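Local coordinates for uncharacterized protein (Parabacteroides merdae ATCC 43184, PDB 4OPW) that is of unknown function but is a putative adhesin with an auto-transporter-type head domain, probably acting in cell adhesion, at residues 31-45 and 77-89. Sequence-based numbering, arbitrary orientation. Where two conformers were deposited one is given.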
loop_
_atom_site.group_PDB
_atom_site.type_symbol
_atom_site.label_atom_id
_atom_site.label_comp_id
_atom_site.label_asym_id
_atom_site.label_seq_id
_atom_site.Cartn_x
_atom_site.Cartn_y
_atom_site.Cartn_z
ATOM N N ASP A 31 8.251 11.404 2.053
ATOM C CA ASP A 31 6.852 11.634 2.376
ATOM C C ASP A 31 6.159 11.960 1.075
ATOM O O ASP A 31 6.339 13.062 0.566
ATOM C CB ASP A 31 6.725 12.772 3.404
ATOM C CG ASP A 31 7.449 12.390 4.678
ATOM O OD1 ASP A 31 7.014 11.413 5.329
ATOM O OD2 ASP A 31 8.564 12.939 4.924
ATOM N N PHE A 32 5.434 10.999 0.491
ATOM C CA PHE A 32 4.806 11.184 -0.818
ATOM C C PHE A 32 3.294 11.398 -0.668
ATOM O O PHE A 32 2.579 10.492 -0.234
ATOM C CB PHE A 32 5.107 9.969 -1.738
ATOM C CG PHE A 32 4.894 10.203 -3.218
ATOM C CD1 PHE A 32 3.619 10.429 -3.728
ATOM C CD2 PHE A 32 5.953 10.080 -4.117
ATOM C CE1 PHE A 32 3.419 10.640 -5.100
ATOM C CE2 PHE A 32 5.760 10.287 -5.479
ATOM C CZ PHE A 32 4.489 10.553 -5.968
ATOM N N ASN A 33 2.825 12.617 -0.995
ATOM C CA ASN A 33 1.432 13.042 -0.879
ATOM C C ASN A 33 0.805 13.121 -2.254
ATOM O O ASN A 33 1.269 13.881 -3.111
ATOM C CB ASN A 33 1.363 14.397 -0.140
ATOM C CG ASN A 33 1.884 14.256 1.276
ATOM O OD1 ASN A 33 1.464 13.358 2.016
ATOM N ND2 ASN A 33 2.902 15.028 1.653
ATOM N N TYR A 34 -0.223 12.307 -2.470
ATOM C CA TYR A 34 -0.867 12.194 -3.765
ATOM C C TYR A 34 -2.337 12.543 -3.725
ATOM O O TYR A 34 -3.049 12.216 -2.776
ATOM C CB TYR A 34 -0.703 10.733 -4.309
ATOM C CG TYR A 34 -1.473 10.478 -5.585
ATOM C CD1 TYR A 34 -0.955 10.857 -6.823
ATOM C CD2 TYR A 34 -2.753 9.924 -5.555
ATOM C CE1 TYR A 34 -1.706 10.725 -7.992
ATOM C CE2 TYR A 34 -3.512 9.791 -6.713
ATOM C CZ TYR A 34 -2.982 10.181 -7.931
ATOM O OH TYR A 34 -3.758 10.034 -9.052
ATOM N N GLU A 35 -2.800 13.164 -4.809
ATOM C CA GLU A 35 -4.216 13.438 -4.992
ATOM C C GLU A 35 -4.604 13.105 -6.430
ATOM O O GLU A 35 -3.832 13.365 -7.359
ATOM C CB GLU A 35 -4.575 14.887 -4.628
ATOM C CG GLU A 35 -4.714 15.114 -3.127
ATOM C CD GLU A 35 -4.908 16.553 -2.681
ATOM O OE1 GLU A 35 -5.684 17.285 -3.337
ATOM O OE2 GLU A 35 -4.310 16.939 -1.650
ATOM N N GLN A 36 -5.762 12.485 -6.592
ATOM C CA GLN A 36 -6.307 12.156 -7.908
ATOM C C GLN A 36 -7.243 13.293 -8.305
ATOM O O GLN A 36 -8.209 13.582 -7.588
ATOM C CB GLN A 36 -7.020 10.790 -7.921
ATOM C CG GLN A 36 -7.272 10.273 -9.352
ATOM C CD GLN A 36 -8.183 9.064 -9.454
ATOM O OE1 GLN A 36 -8.481 8.384 -8.473
ATOM N NE2 GLN A 36 -8.636 8.756 -10.666
ATOM N N SER A 37 -6.926 13.985 -9.415
ATOM C CA SER A 37 -7.733 15.117 -9.862
ATOM C C SER A 37 -7.520 15.400 -11.335
ATOM O O SER A 37 -6.529 14.946 -11.903
ATOM C CB SER A 37 -7.389 16.373 -9.061
ATOM O OG SER A 37 -6.119 16.892 -9.436
ATOM N N GLU A 38 -8.402 16.230 -11.904
ATOM C CA GLU A 38 -8.357 16.661 -13.306
ATOM C C GLU A 38 -7.567 17.975 -13.488
ATOM O O GLU A 38 -7.361 18.402 -14.623
ATOM C CB GLU A 38 -9.770 16.818 -13.846
ATOM C CG GLU A 38 -10.435 15.479 -14.100
ATOM C CD GLU A 38 -11.746 15.563 -14.858
ATOM O OE1 GLU A 38 -11.954 16.549 -15.600
ATOM O OE2 GLU A 38 -12.538 14.598 -14.767
ATOM N N SER A 39 -7.132 18.599 -12.373
ATOM C CA SER A 39 -6.349 19.837 -12.324
ATOM C C SER A 39 -4.999 19.659 -13.021
ATOM O O SER A 39 -4.427 18.562 -12.959
ATOM C CB SER A 39 -6.093 20.229 -10.862
ATOM O OG SER A 39 -7.289 20.503 -10.158
ATOM N N THR A 40 -4.478 20.736 -13.660
ATOM C CA THR A 40 -3.156 20.727 -14.303
ATOM C C THR A 40 -2.130 20.051 -13.374
ATOM O O THR A 40 -1.906 20.534 -12.261
ATOM C CB THR A 40 -2.710 22.158 -14.667
ATOM O OG1 THR A 40 -3.696 22.741 -15.512
ATOM C CG2 THR A 40 -1.341 22.184 -15.371
ATOM N N PRO A 41 -1.498 18.931 -13.777
ATOM C CA PRO A 41 -0.590 18.260 -12.844
ATOM C C PRO A 41 0.674 19.056 -12.548
ATOM O O PRO A 41 1.321 19.635 -13.445
ATOM C CB PRO A 41 -0.266 16.933 -13.538
ATOM C CG PRO A 41 -1.406 16.729 -14.510
ATOM C CD PRO A 41 -1.708 18.125 -14.993
ATOM N N HIS A 42 0.981 19.112 -11.250
ATOM C CA HIS A 42 2.189 19.718 -10.715
ATOM C C HIS A 42 2.884 18.740 -9.786
ATOM O O HIS A 42 2.263 17.794 -9.283
ATOM C CB HIS A 42 1.885 21.026 -9.959
ATOM C CG HIS A 42 1.510 22.166 -10.852
ATOM N ND1 HIS A 42 0.194 22.407 -11.194
ATOM C CD2 HIS A 42 2.291 23.112 -11.424
ATOM C CE1 HIS A 42 0.209 23.478 -11.978
ATOM N NE2 HIS A 42 1.447 23.934 -12.154
ATOM N N ILE A 43 4.177 18.991 -9.540
ATOM C CA ILE A 43 4.961 18.256 -8.555
ATOM C C ILE A 43 5.673 19.297 -7.690
ATOM O O ILE A 43 6.296 20.229 -8.205
ATOM C CB ILE A 43 5.891 17.162 -9.136
ATOM C CG1 ILE A 43 6.533 16.307 -8.002
ATOM C CG2 ILE A 43 6.928 17.715 -10.134
ATOM C CD1 ILE A 43 6.996 14.906 -8.442
ATOM N N GLU A 44 5.518 19.155 -6.377
ATOM C CA GLU A 44 6.110 20.046 -5.396
ATOM C C GLU A 44 7.086 19.232 -4.559
ATOM O O GLU A 44 6.700 18.215 -3.966
ATOM C CB GLU A 44 4.974 20.660 -4.559
ATOM C CG GLU A 44 5.392 21.826 -3.695
ATOM C CD GLU A 44 4.216 22.549 -3.068
ATOM O OE1 GLU A 44 3.387 21.885 -2.407
ATOM O OE2 GLU A 44 4.137 23.789 -3.220
ATOM N N ILE A 45 8.363 19.666 -4.549
ATOM C CA ILE A 45 9.455 18.995 -3.840
ATOM C C ILE A 45 9.979 19.868 -2.725
ATOM O O ILE A 45 10.374 21.014 -2.980
ATOM C CB ILE A 45 10.641 18.623 -4.813
ATOM C CG1 ILE A 45 10.195 17.816 -6.044
ATOM C CG2 ILE A 45 11.846 17.948 -4.073
ATOM C CD1 ILE A 45 9.650 16.376 -5.756
ATOM N N THR A 77 17.655 16.168 5.136
ATOM C CA THR A 77 16.879 16.532 6.333
ATOM C C THR A 77 15.441 15.968 6.255
ATOM O O THR A 77 14.955 15.354 7.204
ATOM C CB THR A 77 16.894 18.065 6.485
ATOM O OG1 THR A 77 18.266 18.481 6.637
ATOM C CG2 THR A 77 16.062 18.563 7.702
ATOM N N LYS A 78 14.788 16.181 5.113
ATOM C CA LYS A 78 13.437 15.694 4.842
ATOM C C LYS A 78 13.265 15.720 3.344
ATOM O O LYS A 78 13.960 16.486 2.666
ATOM C CB LYS A 78 12.388 16.589 5.565
ATOM C CG LYS A 78 10.980 15.969 5.635
ATOM C CD LYS A 78 10.172 16.559 6.771
ATOM C CE LYS A 78 8.762 16.015 6.826
ATOM N NZ LYS A 78 8.717 14.552 7.143
ATOM N N PHE A 79 12.393 14.858 2.820
ATOM C CA PHE A 79 12.144 14.787 1.380
ATOM C C PHE A 79 10.631 14.601 1.209
ATOM O O PHE A 79 10.099 13.524 1.498
ATOM C CB PHE A 79 12.974 13.653 0.754
ATOM C CG PHE A 79 13.091 13.555 -0.755
ATOM C CD1 PHE A 79 12.104 14.074 -1.586
ATOM C CD2 PHE A 79 14.136 12.846 -1.338
ATOM C CE1 PHE A 79 12.202 13.953 -2.974
ATOM C CE2 PHE A 79 14.237 12.725 -2.725
ATOM C CZ PHE A 79 13.269 13.277 -3.534
ATOM N N ILE A 80 9.935 15.692 0.832
ATOM C CA ILE A 80 8.484 15.676 0.660
ATOM C C ILE A 80 8.145 15.841 -0.808
ATOM O O ILE A 80 8.694 16.711 -1.480
ATOM C CB ILE A 80 7.768 16.788 1.506
ATOM C CG1 ILE A 80 8.229 16.800 2.989
ATOM C CG2 ILE A 80 6.216 16.666 1.402
ATOM C CD1 ILE A 80 7.701 18.053 3.789
ATOM N N VAL A 81 7.227 14.999 -1.292
ATOM C CA VAL A 81 6.711 15.050 -2.653
ATOM C C VAL A 81 5.203 15.290 -2.562
ATOM O O VAL A 81 4.510 14.584 -1.821
ATOM C CB VAL A 81 7.046 13.763 -3.458
ATOM C CG1 VAL A 81 6.421 13.807 -4.864
ATOM C CG2 VAL A 81 8.553 13.565 -3.549
ATOM N N LYS A 82 4.698 16.310 -3.273
ATOM C CA LYS A 82 3.266 16.562 -3.370
ATOM C C LYS A 82 2.913 16.602 -4.859
ATOM O O LYS A 82 3.428 17.460 -5.572
ATOM C CB LYS A 82 2.848 17.857 -2.655
ATOM C CG LYS A 82 1.326 18.046 -2.665
ATOM C CD LYS A 82 0.882 19.352 -2.026
ATOM C CE LYS A 82 -0.530 19.681 -2.435
ATOM N NZ LYS A 82 -1.170 20.649 -1.511
ATOM N N THR A 83 2.068 15.667 -5.346
ATOM C CA THR A 83 1.755 15.676 -6.784
ATOM C C THR A 83 0.336 15.152 -7.029
ATOM O O THR A 83 -0.330 14.690 -6.102
ATOM C CB THR A 83 2.828 14.889 -7.572
ATOM O OG1 THR A 83 2.695 15.142 -8.968
ATOM C CG2 THR A 83 2.816 13.394 -7.270
ATOM N N ASN A 84 -0.135 15.261 -8.263
ATOM C CA ASN A 84 -1.471 14.817 -8.635
ATOM C C ASN A 84 -1.462 14.259 -10.057
ATOM O O ASN A 84 -0.574 14.592 -10.859
ATOM C CB ASN A 84 -2.497 15.986 -8.517
ATOM C CG ASN A 84 -2.348 17.045 -9.583
ATOM O OD1 ASN A 84 -1.340 17.761 -9.635
ATOM N ND2 ASN A 84 -3.344 17.161 -10.476
ATOM N N SER A 85 -2.474 13.444 -10.376
ATOM C CA SER A 85 -2.679 12.908 -11.715
ATOM C C SER A 85 -4.148 12.593 -11.894
ATOM O O SER A 85 -4.866 12.429 -10.908
ATOM C CB SER A 85 -1.824 11.667 -11.950
ATOM O OG SER A 85 -2.323 10.542 -11.251
ATOM N N LYS A 86 -4.589 12.467 -13.143
ATOM C CA LYS A 86 -5.983 12.147 -13.394
ATOM C C LYS A 86 -6.288 10.671 -13.044
ATOM O O LYS A 86 -7.395 10.351 -12.601
ATOM C CB LYS A 86 -6.314 12.453 -14.861
ATOM C CG LYS A 86 -7.780 12.274 -15.210
ATOM C CD LYS A 86 -8.140 12.870 -16.573
ATOM C CE LYS A 86 -9.548 12.457 -16.942
ATOM N NZ LYS A 86 -10.005 13.099 -18.216
ATOM N N TRP A 87 -5.332 9.793 -13.306
ATOM C CA TRP A 87 -5.471 8.356 -13.114
ATOM C C TRP A 87 -4.329 7.779 -12.285
ATOM O O TRP A 87 -3.187 8.256 -12.364
ATOM C CB TRP A 87 -5.500 7.657 -14.479
ATOM C CG TRP A 87 -6.573 8.154 -15.394
ATOM C CD1 TRP A 87 -6.419 8.974 -16.475
ATOM C CD2 TRP A 87 -7.977 7.911 -15.269
ATOM N NE1 TRP A 87 -7.641 9.224 -17.053
ATOM C CE2 TRP A 87 -8.616 8.593 -16.328
ATOM C CE3 TRP A 87 -8.764 7.186 -14.353
ATOM C CZ2 TRP A 87 -10.007 8.538 -16.528
ATOM C CZ3 TRP A 87 -10.136 7.113 -14.564
ATOM C CH2 TRP A 87 -10.746 7.810 -15.622
ATOM N N LEU A 88 -4.631 6.715 -11.524
ATOM C CA LEU A 88 -3.615 5.998 -10.754
ATOM C C LEU A 88 -3.967 4.510 -10.718
ATOM O O LEU A 88 -4.983 4.137 -10.144
ATOM C CB LEU A 88 -3.436 6.548 -9.337
ATOM C CG LEU A 88 -2.299 5.904 -8.527
ATOM C CD1 LEU A 88 -0.922 6.272 -9.099
ATOM C CD2 LEU A 88 -2.406 6.255 -7.058
ATOM N N LYS A 89 -3.142 3.678 -11.348
ATOM C CA LYS A 89 -3.424 2.240 -11.376
ATOM C C LYS A 89 -2.437 1.444 -10.512
ATOM O O LYS A 89 -2.687 0.264 -10.231
ATOM C CB LYS A 89 -3.430 1.703 -12.838
ATOM C CG LYS A 89 -2.022 1.662 -13.476
ATOM C CD LYS A 89 -2.041 1.075 -14.882
ATOM C CE LYS A 89 -0.644 0.963 -15.425
ATOM N NZ LYS A 89 -0.633 0.345 -16.771
HETATM O O HOH W 1 11.598 12.525 4.482
HETATM O O HOH W 2 -12.730 13.280 -17.262
HETATM O O HOH W 3 -10.035 15.909 -17.533
#
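Val-81 lays CG1 over one face of the Phe-32 ring, 3.9 Å from CG1 to the ring centroid. The same methyl touches Ile-43 CD1, and Val-81 CG2 meets Ile-45 CD1. From strand 63-66, Leu-64 packs on Phe-32, and Val-66 on Val-81 and Ile-43. Tyr-34 carries Leu-88 CD2 over one face of its ring. At the ring edge Tyr-34 OH donates to Ser-85 OG (2.7 Å), and Ser-85 OG in turn donates to Trp-87 O. Strand 80-85 runs between the two arms of segment 31-45, parallel to 31-36 and antiparallel to 42-45. Strand 31-36 pairs on its other side with strand 98-101, which leads into the parallel ladders of a beta-solenoid, consistent with the pectate-lyase-like clan. The turn joining the arms closes round Asn-84. Asn-84 CG sits between its backbone N and carbonyl carbon (chi1 72°), which turns ND2 and OD1 to the loop. Asn-84 ND2 donates to Ser-37 OG and, in the amide plane, to Ser-39 O, both at 3.0 Å. Asn-84 OD1 accepts a bond from His-42 N at 3.1 Å, nearly straight (166°). Thr-83 OG1 donates to His-42 O. At the far end Lys-78 NZ forms a salt bridge to Asp-31 OD2 (2.7 Å), approaching from above the carboxylate plane.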